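Local coordinates for methionine gamma-lyase (Trichomonas vaginalis, PDB 1E5E), which belongs to the Cys/Met metabolism family of pyridoxal-phosphate-dependent enzymes and occurs here as an assembly of four chains, at residues I90-L95 with D239-V244; L95-A100 with A226-Q231; A271-E276 with E379-L384; E276-H281 with S310-I315. One frame throughout, in Å; residues are numbered along the deposited sequence. Where two conformers were deposited one is given.

Interaction 1 of 4, residues I90-L95 with D239-V244; sequences IAATVL and DITGSV
The large domain of this pyridoxal-phosphate enzyme holds two packed helices, 86-97 and 226-241, and here Ala-91, Ala-92 and Leu-95 of the first meet Ile-240 and Thr-241 at the end of the second. The backbones come close, with 6.0 Å between Ala-92 CA and Thr-241 CA, because both Ala-91 and Ala-92 present nothing larger than a methyl. Thr-241 lays its methyl over these two alanines: CG2 lies 3.8 Å from Ala-92 N and 4.1 Å from Ala-91 CB. One turn further on, the CD1 branch of Leu-95 meets the CG2 methyl of Ile-240 at 3.6 Å, the two side chains slanting across each other, while the longer arm of Ile-240 brings its CD1 to 3.8 Å from Leu-95 O.

Thr-241 also brings a hydroxyl to the contact. With chi1 at 58°, OG1 sits between the backbone N and the carbonyl carbon and accepts from Ser-243 N (3.1 Å, N-H...O angle 152°), an ST turn spanning the point where Gly-242 leaves the helix with positive phi. The same hydroxyl is hydrogen-bonded to Gly-236 O, so this buried group is held from two directions. Beyond the turn lies the second subunit: Ser-243 OG bonds to Gly-242 O of that chain, and Gly-242 O to its Ser-243 OG, in a reciprocal pair. Ile-90, one residue before Ala-91 on the same helix, touches the bound N-(hydroxy{3-hydroxy-2-methyl-5-[(phosphonooxy)methyl]pyridin-4-yl}methyl)norvaline (PPJ). Helices laid together beside the central mixed sheet, next to the PPJ pocket and a subunit interface, are typical of the fold-type I large domain.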
# COMPACT_ATOMS: atom_id res chain seq x y z
N ILE A 90 -21.90 -7.92 10.22
CA ILE A 90 -23.01 -8.40 11.02
C ILE A 90 -23.84 -7.25 11.61
O ILE A 90 -25.08 -7.23 11.50
CB ILE A 90 -22.51 -9.35 12.14
CG1 ILE A 90 -21.92 -10.65 11.52
CG2 ILE A 90 -23.68 -9.71 13.06
CD1 ILE A 90 -20.87 -11.27 12.42
N ALA A 91 -23.18 -6.27 12.18
CA ALA A 91 -23.82 -5.16 12.84
C ALA A 91 -24.57 -4.31 11.83
O ALA A 91 -25.71 -3.91 12.09
CB ALA A 91 -22.75 -4.36 13.58
N ALA A 92 -23.98 -3.99 10.68
CA ALA A 92 -24.65 -3.11 9.72
C ALA A 92 -25.92 -3.78 9.22
O ALA A 92 -26.92 -3.11 8.95
CB ALA A 92 -23.75 -2.78 8.53
N THR A 93 -25.86 -5.11 9.08
CA THR A 93 -27.01 -5.89 8.67
C THR A 93 -28.07 -5.89 9.76
O THR A 93 -29.19 -5.41 9.55
CB THR A 93 -26.56 -7.33 8.35
OG1 THR A 93 -25.63 -7.27 7.24
CG2 THR A 93 -27.73 -8.24 8.05
N VAL A 94 -27.78 -6.39 10.96
CA VAL A 94 -28.83 -6.45 11.96
C VAL A 94 -29.23 -5.06 12.45
O VAL A 94 -30.41 -4.94 12.80
CB VAL A 94 -28.57 -7.38 13.15
CG1 VAL A 94 -28.21 -8.78 12.67
CG2 VAL A 94 -27.50 -6.83 14.09
N LEU A 95 -28.41 -4.01 12.45
CA LEU A 95 -28.86 -2.69 12.93
C LEU A 95 -29.71 -1.97 11.89
O LEU A 95 -30.46 -1.05 12.23
CB LEU A 95 -27.73 -1.85 13.45
CG LEU A 95 -26.99 -2.42 14.66
CD1 LEU A 95 -25.77 -1.55 14.96
CD2 LEU A 95 -27.91 -2.52 15.90
N ASP A 239 -24.51 5.57 8.08
CA ASP A 239 -24.77 6.29 9.31
C ASP A 239 -24.41 5.48 10.56
O ASP A 239 -23.84 6.08 11.45
CB ASP A 239 -26.25 6.67 9.52
CG ASP A 239 -26.80 7.51 8.40
OD1 ASP A 239 -25.98 8.12 7.66
OD2 ASP A 239 -28.02 7.61 8.20
N ILE A 240 -24.92 4.25 10.62
CA ILE A 240 -24.84 3.55 11.90
C ILE A 240 -23.48 2.96 12.20
O ILE A 240 -23.11 3.06 13.37
CB ILE A 240 -25.92 2.42 11.97
CG1 ILE A 240 -27.29 3.09 11.83
CG2 ILE A 240 -25.78 1.61 13.23
CD1 ILE A 240 -28.49 2.17 11.80
N THR A 241 -22.86 2.20 11.30
CA THR A 241 -21.58 1.64 11.73
C THR A 241 -20.43 2.54 11.29
O THR A 241 -19.32 2.41 11.80
CB THR A 241 -21.34 0.22 11.20
OG1 THR A 241 -21.39 0.23 9.78
CG2 THR A 241 -22.43 -0.69 11.77
N GLY A 242 -20.54 3.06 10.06
CA GLY A 242 -19.38 3.78 9.49
C GLY A 242 -18.26 2.78 9.30
O GLY A 242 -17.07 3.17 9.28
N SER A 243 -18.63 1.51 9.05
CA SER A 243 -17.64 0.46 8.83
C SER A 243 -17.25 0.48 7.35
O SER A 243 -17.68 -0.32 6.52
CB SER A 243 -18.22 -0.90 9.24
OG SER A 243 -17.22 -1.91 9.14
N VAL A 244 -16.40 1.46 7.04
CA VAL A 244 -16.03 1.73 5.67
C VAL A 244 -14.72 1.03 5.31
O VAL A 244 -13.67 1.47 5.80
CB VAL A 244 -15.91 3.25 5.41
CG1 VAL A 244 -15.53 3.46 3.95
CG2 VAL A 244 -17.25 3.93 5.74

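Interaction 2 of 4, residues L95-A100 with A226-Q231; sequences LTILKA and ADLLQQ
Leu-228, near the start of helix 226-241, reaches across to Ile-97 in the last turn of helix 86-97. Neither its CB nor its CG, which stands anti to the backbone N (chi1 175°), comes close to 95-100; Leu-228 CG is still 5.0 Å from Ile-97 CG1. Contact begins at CD1, 4.0 Å from Ile-97 CG1, the two side chains crossing at about a right angle. The other branch, Leu-228 CD2, lies 4.5 Å from Ile-97 CD1, a looser approach. Behind this pair both side chains rest on Leu-180 of strand 180-184, so the two share an apolar neighbour on the sheet.

Beside it Thr-96 meets Gln-231 by its methyl. CG2 is 3.8 Å from Gln-231 O and 4.0 Å from Gln-231 CB, a touch on the backbone and the root of the side chain. Its torsion separates the two functions of the threonine: chi1 of -63° puts CG2 anti to the backbone N and toward the other helix, whereas OG1 turns back along its own helix and is hydrogen-bonded to Ala-92 O. No hydrogen bond crosses between 95-100 and 226-231. Leu-95 O and Leu-98 O both bond to Lys-124 NZ of the second subunit. Two helix ends meeting by a few methyl groups at the outer margin of a helical layer over a mixed sheet fit the large domain of fold-type I pyridoxal-phosphate enzymes.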
# COMPACT_ATOMS: atom_id res chain seq x y z
N LEU A 95 -28.41 -4.01 12.45
CA LEU A 95 -28.86 -2.69 12.93
C LEU A 95 -29.71 -1.97 11.89
O LEU A 95 -30.46 -1.05 12.23
CB LEU A 95 -27.73 -1.85 13.45
CG LEU A 95 -26.99 -2.42 14.66
CD1 LEU A 95 -25.77 -1.55 14.96
CD2 LEU A 95 -27.91 -2.52 15.90
N THR A 96 -29.65 -2.38 10.62
CA THR A 96 -30.50 -1.82 9.60
C THR A 96 -31.90 -2.44 9.70
O THR A 96 -32.91 -1.74 9.57
CB THR A 96 -29.99 -2.15 8.18
OG1 THR A 96 -28.70 -1.54 8.02
CG2 THR A 96 -30.87 -1.66 7.06
N ILE A 97 -31.92 -3.76 9.86
CA ILE A 97 -33.20 -4.48 9.92
C ILE A 97 -33.99 -4.12 11.17
O ILE A 97 -35.16 -3.75 11.07
CB ILE A 97 -32.99 -5.99 9.82
CG1 ILE A 97 -32.36 -6.35 8.46
CG2 ILE A 97 -34.29 -6.77 9.96
CD1 ILE A 97 -31.67 -7.71 8.48
N LEU A 98 -33.42 -4.39 12.33
CA LEU A 98 -34.12 -4.21 13.59
C LEU A 98 -34.27 -2.80 14.12
O LEU A 98 -33.51 -1.85 13.93
CB LEU A 98 -33.37 -5.01 14.66
CG LEU A 98 -33.07 -6.46 14.25
CD1 LEU A 98 -31.98 -7.03 15.14
CD2 LEU A 98 -34.36 -7.27 14.33
N LYS A 99 -35.25 -2.68 15.02
CA LYS A 99 -35.58 -1.47 15.75
C LYS A 99 -36.06 -1.87 17.14
O LYS A 99 -36.41 -3.04 17.33
CB LYS A 99 -36.67 -0.69 15.00
CG LYS A 99 -37.98 -1.46 14.89
CD LYS A 99 -39.08 -0.53 14.37
CE LYS A 99 -40.19 -1.26 13.64
NZ LYS A 99 -40.71 -2.48 14.30
N ALA A 100 -35.93 -1.01 18.12
CA ALA A 100 -36.39 -1.25 19.47
C ALA A 100 -37.78 -1.90 19.44
O ALA A 100 -38.65 -1.52 18.68
CB ALA A 100 -36.41 0.01 20.36
N ALA A 226 -30.73 -6.93 -3.66
CA ALA A 226 -30.37 -5.53 -3.90
C ALA A 226 -31.17 -4.58 -3.04
O ALA A 226 -30.63 -3.59 -2.53
CB ALA A 226 -30.49 -5.29 -5.42
N ASP A 227 -32.47 -4.83 -2.84
CA ASP A 227 -33.30 -3.93 -2.06
C ASP A 227 -32.79 -3.81 -0.63
O ASP A 227 -32.52 -2.70 -0.14
CB ASP A 227 -34.76 -4.43 -2.08
CG ASP A 227 -35.75 -3.62 -1.27
OD1 ASP A 227 -36.92 -4.09 -1.11
OD2 ASP A 227 -35.50 -2.49 -0.76
N LEU A 228 -32.70 -4.95 0.06
CA LEU A 228 -32.21 -4.93 1.43
C LEU A 228 -30.79 -4.40 1.52
O LEU A 228 -30.51 -3.61 2.40
CB LEU A 228 -32.31 -6.30 2.11
CG LEU A 228 -31.70 -6.31 3.52
CD1 LEU A 228 -32.48 -5.47 4.52
CD2 LEU A 228 -31.59 -7.75 4.03
N LEU A 229 -29.88 -4.80 0.63
CA LEU A 229 -28.50 -4.33 0.74
C LEU A 229 -28.36 -2.86 0.43
O LEU A 229 -27.49 -2.18 1.02
CB LEU A 229 -27.60 -5.19 -0.14
CG LEU A 229 -27.07 -6.41 0.64
CD1 LEU A 229 -28.20 -7.33 1.08
CD2 LEU A 229 -26.06 -7.16 -0.21
N GLN A 230 -29.29 -2.34 -0.39
CA GLN A 230 -29.26 -0.89 -0.62
C GLN A 230 -29.66 -0.20 0.67
O GLN A 230 -29.08 0.81 1.09
CB GLN A 230 -30.10 -0.61 -1.86
CG GLN A 230 -30.51 0.84 -2.06
CD GLN A 230 -29.36 1.78 -2.34
OE1 GLN A 230 -28.26 1.40 -2.73
NE2 GLN A 230 -29.60 3.09 -2.16
N GLN A 231 -30.59 -0.77 1.45
CA GLN A 231 -30.92 -0.16 2.73
C GLN A 231 -29.74 -0.27 3.70
O GLN A 231 -29.43 0.66 4.47
CB GLN A 231 -32.19 -0.75 3.35
CG GLN A 231 -33.42 -0.95 2.49
CD GLN A 231 -34.49 -1.82 3.17
OE1 GLN A 231 -35.03 -2.79 2.61
NE2 GLN A 231 -34.78 -1.49 4.43

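Interaction 3 of 4, residues A271-E276 with E379-L384; sequences AMKVAE and EDADEL
The one flat group whose geometry bears on the contact of Lys-273 and Val-274 with Ala-381 and Leu-384 is the Asp-380 carboxylate: its OD2 takes Glu-383 N on the anti side, 18° out of the carboxylate plane, in a bond of 2.9 Å. Asp-380 is the N-cap, and this capping bond ties down the first turn of helix 381-396, the turn that carries Ala-381 and Leu-384 toward helix 260-279.

Against the methyl of Ala-381 lies the aliphatic part of Lys-273. Its CD stands 3.7 Å from Ala-381 CB, and the chain, extended beyond CG, continues past this point to its ammonium. Lys-273 NZ and Asp-382 OD1 stay 6.7 Å apart, too far to form a bond, although the opposite charges would probably attract weakly.

Both helices belong to the C-terminal small domain of the fold-type I architecture, where they pack beside the five-stranded sheet. Deeper in, Val-274 divides its two methyls: with chi1 at 173°, CG1 is anti to the backbone N and meets Ile-312 of strand 311-316, while CG2 is 4.1 Å from Leu-384 CB, the side chains crossing nearly at right angles. At the capped turn the third subunit contributes Thr-10, whose OG1 bonds to both Asp-380 N and Glu-383 OE1, and His-14, whose NE2 is hydrogen-bonded to Glu-379 OE2.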
# COMPACT_ATOMS: atom_id res chain seq x y z
N ALA A 271 -6.80 -30.89 5.96
CA ALA A 271 -7.61 -31.01 7.15
C ALA A 271 -8.15 -32.44 7.31
O ALA A 271 -8.06 -32.99 8.40
CB ALA A 271 -8.80 -30.04 7.17
N MET A 272 -8.59 -33.05 6.22
CA MET A 272 -9.04 -34.45 6.35
C MET A 272 -7.88 -35.28 6.90
O MET A 272 -8.11 -36.07 7.83
CB MET A 272 -9.57 -35.02 5.04
CG MET A 272 -10.10 -36.46 5.14
SD MET A 272 -11.44 -36.68 6.33
CE MET A 272 -12.87 -36.14 5.42
N LYS A 273 -6.64 -35.11 6.40
CA LYS A 273 -5.55 -35.94 6.90
C LYS A 273 -5.24 -35.65 8.37
O LYS A 273 -5.06 -36.58 9.16
CB LYS A 273 -4.24 -35.76 6.11
CG LYS A 273 -4.39 -36.23 4.67
CD LYS A 273 -3.30 -35.73 3.76
CE LYS A 273 -3.51 -36.30 2.33
NZ LYS A 273 -2.47 -35.66 1.47
N VAL A 274 -5.24 -34.36 8.71
CA VAL A 274 -4.93 -33.98 10.07
C VAL A 274 -6.02 -34.43 11.04
O VAL A 274 -5.68 -34.93 12.13
CB VAL A 274 -4.67 -32.47 10.21
CG1 VAL A 274 -4.52 -32.09 11.67
CG2 VAL A 274 -3.41 -32.08 9.41
N ALA A 275 -7.27 -34.32 10.61
CA ALA A 275 -8.35 -34.70 11.52
C ALA A 275 -8.27 -36.21 11.79
O ALA A 275 -8.44 -36.59 12.93
CB ALA A 275 -9.72 -34.32 10.98
N GLU A 276 -8.06 -37.01 10.77
CA GLU A 276 -7.94 -38.45 10.90
C GLU A 276 -6.80 -38.82 11.85
O GLU A 276 -6.99 -39.68 12.70
CB GLU A 276 -7.68 -39.15 9.55
CG GLU A 276 -8.90 -39.12 8.65
CD GLU A 276 -8.95 -39.84 7.33
OE1 GLU A 276 -8.08 -40.64 6.93
OE2 GLU A 276 -9.94 -39.68 6.57
N GLU A 379 0.50 -25.90 4.39
CA GLU A 379 1.78 -26.55 4.63
C GLU A 379 1.70 -28.04 4.24
O GLU A 379 0.62 -28.57 4.00
CB GLU A 379 2.12 -26.51 6.13
CG GLU A 379 2.21 -25.10 6.68
CD GLU A 379 1.01 -24.58 7.41
OE1 GLU A 379 -0.09 -25.13 7.17
OE2 GLU A 379 1.12 -23.59 8.19
N ASP A 380 2.84 -28.70 4.25
CA ASP A 380 2.87 -30.15 3.96
C ASP A 380 2.13 -30.91 5.06
O ASP A 380 2.28 -30.64 6.25
CB ASP A 380 4.35 -30.50 3.80
CG ASP A 380 4.45 -32.03 3.65
OD1 ASP A 380 4.24 -32.48 2.52
OD2 ASP A 380 4.67 -32.69 4.68
N ALA A 381 1.14 -31.75 4.72
CA ALA A 381 0.32 -32.47 5.68
C ALA A 381 1.14 -33.34 6.62
O ALA A 381 0.84 -33.32 7.82
CB ALA A 381 -0.75 -33.32 4.99
N ASP A 382 2.18 -34.02 6.14
CA ASP A 382 3.06 -34.81 7.00
C ASP A 382 3.82 -33.96 8.01
O ASP A 382 3.88 -34.31 9.18
CB ASP A 382 4.05 -35.64 6.18
CG ASP A 382 3.34 -36.76 5.44
OD1 ASP A 382 2.29 -37.27 5.86
OD2 ASP A 382 3.77 -37.15 4.34
N GLU A 383 4.33 -32.78 7.58
CA GLU A 383 4.91 -31.89 8.58
C GLU A 383 3.87 -31.44 9.60
O GLU A 383 4.23 -31.36 10.79
CB GLU A 383 5.67 -30.73 7.96
CG GLU A 383 7.02 -31.19 7.42
CD GLU A 383 7.61 -30.17 6.45
OE1 GLU A 383 6.86 -29.51 5.70
OE2 GLU A 383 8.85 -30.10 6.37
N LEU A 384 2.64 -31.14 9.23
CA LEU A 384 1.64 -30.75 10.21
C LEU A 384 1.40 -31.91 11.21
O LEU A 384 1.30 -31.73 12.41
CB LEU A 384 0.31 -30.40 9.51
CG LEU A 384 0.35 -29.12 8.66
CD1 LEU A 384 -0.90 -28.99 7.81
CD2 LEU A 384 0.51 -27.90 9.57

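Interaction 4 of 4, residues E276-H281 with S310-I315; sequences EYLKSH and SMITFI
A single methyl, Leu-278 CD1, makes the contact with both Phe-314 and Ile-312. It sits over one face of the Phe-314 ring in a CH-pi contact, 4.1 Å from the centroid and 24° off the normal. The offset is toward the rim, so the nearest ring atom, Phe-314 CD1, is 3.7 Å from Leu-278 CD1. On another side the same methyl touches Ile-312 CG2 at 4.0 Å.

In Leu-278, CD1 is anti to CA (chi2 172°), which carries this branch out from the last turn of helix 260-279 onto the strand. Ile-312 and Phe-314 are two residues apart on strand 311-316 and both face the helix, with Thr-313 between them facing away: the alternation of a beta strand under a helix, as in the alpha/beta small domain. Backbone hydrogen bonds of Ile-312 with Leu-374 and of Phe-314 with Ile-372 hold this strand against strand 371-375.

Further out, Tyr-277 of the same helix places its OH at the edge of the His-281 ring, in its plane, just past the helix end. That ring is fixed at both nitrogens, ND1 by Ala-283 N and NE2 by Asp-393 OD2 of helix 381-396.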
# COMPACT_ATOMS: atom_id res chain seq x y z
N GLU A 276 -8.06 -37.01 10.77
CA GLU A 276 -7.94 -38.45 10.90
C GLU A 276 -6.80 -38.82 11.85
O GLU A 276 -6.99 -39.68 12.70
CB GLU A 276 -7.68 -39.15 9.55
CG GLU A 276 -8.90 -39.12 8.65
CD GLU A 276 -8.95 -39.84 7.33
OE1 GLU A 276 -8.08 -40.64 6.93
OE2 GLU A 276 -9.94 -39.68 6.57
N TYR A 277 -5.66 -38.11 11.77
CA TYR A 277 -4.57 -38.39 12.68
C TYR A 277 -4.95 -38.07 14.11
O TYR A 277 -4.63 -38.82 15.03
CB TYR A 277 -3.30 -37.58 12.26
CG TYR A 277 -2.23 -37.79 13.32
CD1 TYR A 277 -1.51 -38.96 13.33
CD2 TYR A 277 -1.97 -36.83 14.27
CE1 TYR A 277 -0.54 -39.20 14.30
CE2 TYR A 277 -1.00 -37.02 15.24
CZ TYR A 277 -0.31 -38.22 15.23
OH TYR A 277 0.62 -38.46 16.18
N LEU A 278 -5.62 -36.94 14.37
CA LEU A 278 -5.96 -36.54 15.71
C LEU A 278 -6.95 -37.51 16.36
O LEU A 278 -6.80 -37.90 17.51
CB LEU A 278 -6.58 -35.14 15.78
CG LEU A 278 -5.68 -33.99 15.29
CD1 LEU A 278 -6.47 -32.68 15.21
CD2 LEU A 278 -4.47 -33.86 16.20
N LYS A 279 -7.87 -38.00 15.53
CA LYS A 279 -8.90 -38.88 16.01
C LYS A 279 -8.31 -40.19 16.55
O LYS A 279 -8.85 -40.79 17.49
CB LYS A 279 -9.89 -39.11 14.88
CG LYS A 279 -10.92 -40.20 15.16
CD LYS A 279 -11.63 -40.56 13.85
CE LYS A 279 -12.97 -39.86 13.79
NZ LYS A 279 -14.09 -40.77 14.21
N SER A 280 -7.21 -40.65 15.99
CA SER A 280 -6.73 -41.93 16.50
C SER A 280 -5.59 -41.80 17.50
O SER A 280 -4.99 -42.81 17.83
CB SER A 280 -6.39 -42.74 15.25
OG SER A 280 -5.09 -42.33 14.87
N HIS A 281 -5.31 -40.60 17.96
CA HIS A 281 -4.28 -40.36 18.93
C HIS A 281 -4.83 -40.61 20.34
O HIS A 281 -5.85 -40.06 20.72
CB HIS A 281 -3.72 -38.94 18.87
CG HIS A 281 -2.40 -38.87 19.57
ND1 HIS A 281 -2.34 -38.78 20.95
CD2 HIS A 281 -1.13 -38.92 19.12
CE1 HIS A 281 -1.08 -38.78 21.35
NE2 HIS A 281 -0.33 -38.85 20.25
N SER A 310 -11.50 -26.55 6.46
CA SER A 310 -10.19 -26.80 7.05
C SER A 310 -10.21 -26.51 8.54
O SER A 310 -9.13 -26.59 9.11
CB SER A 310 -9.13 -26.02 6.28
OG SER A 310 -9.09 -24.67 6.73
N MET A 311 -11.41 -26.34 9.10
CA MET A 311 -11.57 -26.17 10.54
C MET A 311 -11.68 -27.58 11.16
O MET A 311 -12.38 -28.46 10.65
CB MET A 311 -12.80 -25.35 10.97
CG MET A 311 -12.82 -23.90 10.43
SD MET A 311 -11.31 -23.00 10.82
CE MET A 311 -11.38 -22.81 12.57
N ILE A 312 -11.01 -27.77 12.29
CA ILE A 312 -11.04 -29.01 13.03
C ILE A 312 -11.13 -28.63 14.49
O ILE A 312 -10.25 -27.87 14.88
CB ILE A 312 -9.78 -29.87 12.82
CG1 ILE A 312 -9.55 -30.33 11.36
CG2 ILE A 312 -9.89 -31.14 13.69
CD1 ILE A 312 -8.18 -31.04 11.19
N THR A 313 -12.08 -29.13 15.28
CA THR A 313 -12.05 -28.77 16.71
C THR A 313 -11.86 -30.04 17.54
O THR A 313 -12.43 -31.06 17.14
CB THR A 313 -13.34 -28.02 17.06
OG1 THR A 313 -13.30 -26.73 16.42
CG2 THR A 313 -13.46 -27.83 18.57
N PHE A 314 -11.03 -30.05 18.57
CA PHE A 314 -10.79 -31.30 19.27
C PHE A 314 -10.60 -31.00 20.75
O PHE A 314 -10.38 -29.89 21.24
CB PHE A 314 -9.64 -32.15 18.72
CG PHE A 314 -8.29 -31.46 18.76
CD1 PHE A 314 -7.95 -30.47 17.84
CD2 PHE A 314 -7.34 -31.83 19.67
CE1 PHE A 314 -6.72 -29.84 17.87
CE2 PHE A 314 -6.09 -31.22 19.73
CZ PHE A 314 -5.79 -30.22 18.82
N ILE A 315 -10.87 -32.08 21.49
CA ILE A 315 -10.79 -32.03 22.95
C ILE A 315 -9.81 -33.10 23.42
O ILE A 315 -9.79 -34.25 22.96
CB ILE A 315 -12.17 -32.18 23.58
CG1 ILE A 315 -13.22 -31.20 23.05
CG2 ILE A 315 -12.11 -32.05 25.10
CD1 ILE A 315 -14.67 -31.67 23.29

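In the fold
The four contacts fall into two pairs on opposite sides of the chain's centre. Interactions 1 and 2, with centres about 10 Å apart, join the same helices, 86-97 and 226-241, share Leu-95 and border the second subunit. Interactions 3 and 4, equally close, share helix 260-279, which packs on helix 381-396 in one and strand 311-316 in the other; they touch mainly through Ile-312, with Ala-271 also against Ser-310. Centres of the two pairs lie 36 to 42 Å apart. Along the chain interaction 2 falls within the span of interaction 1 and interaction 4 within that of 3, the first pair closing before the second opens, matching a large domain followed by a C-terminal small one.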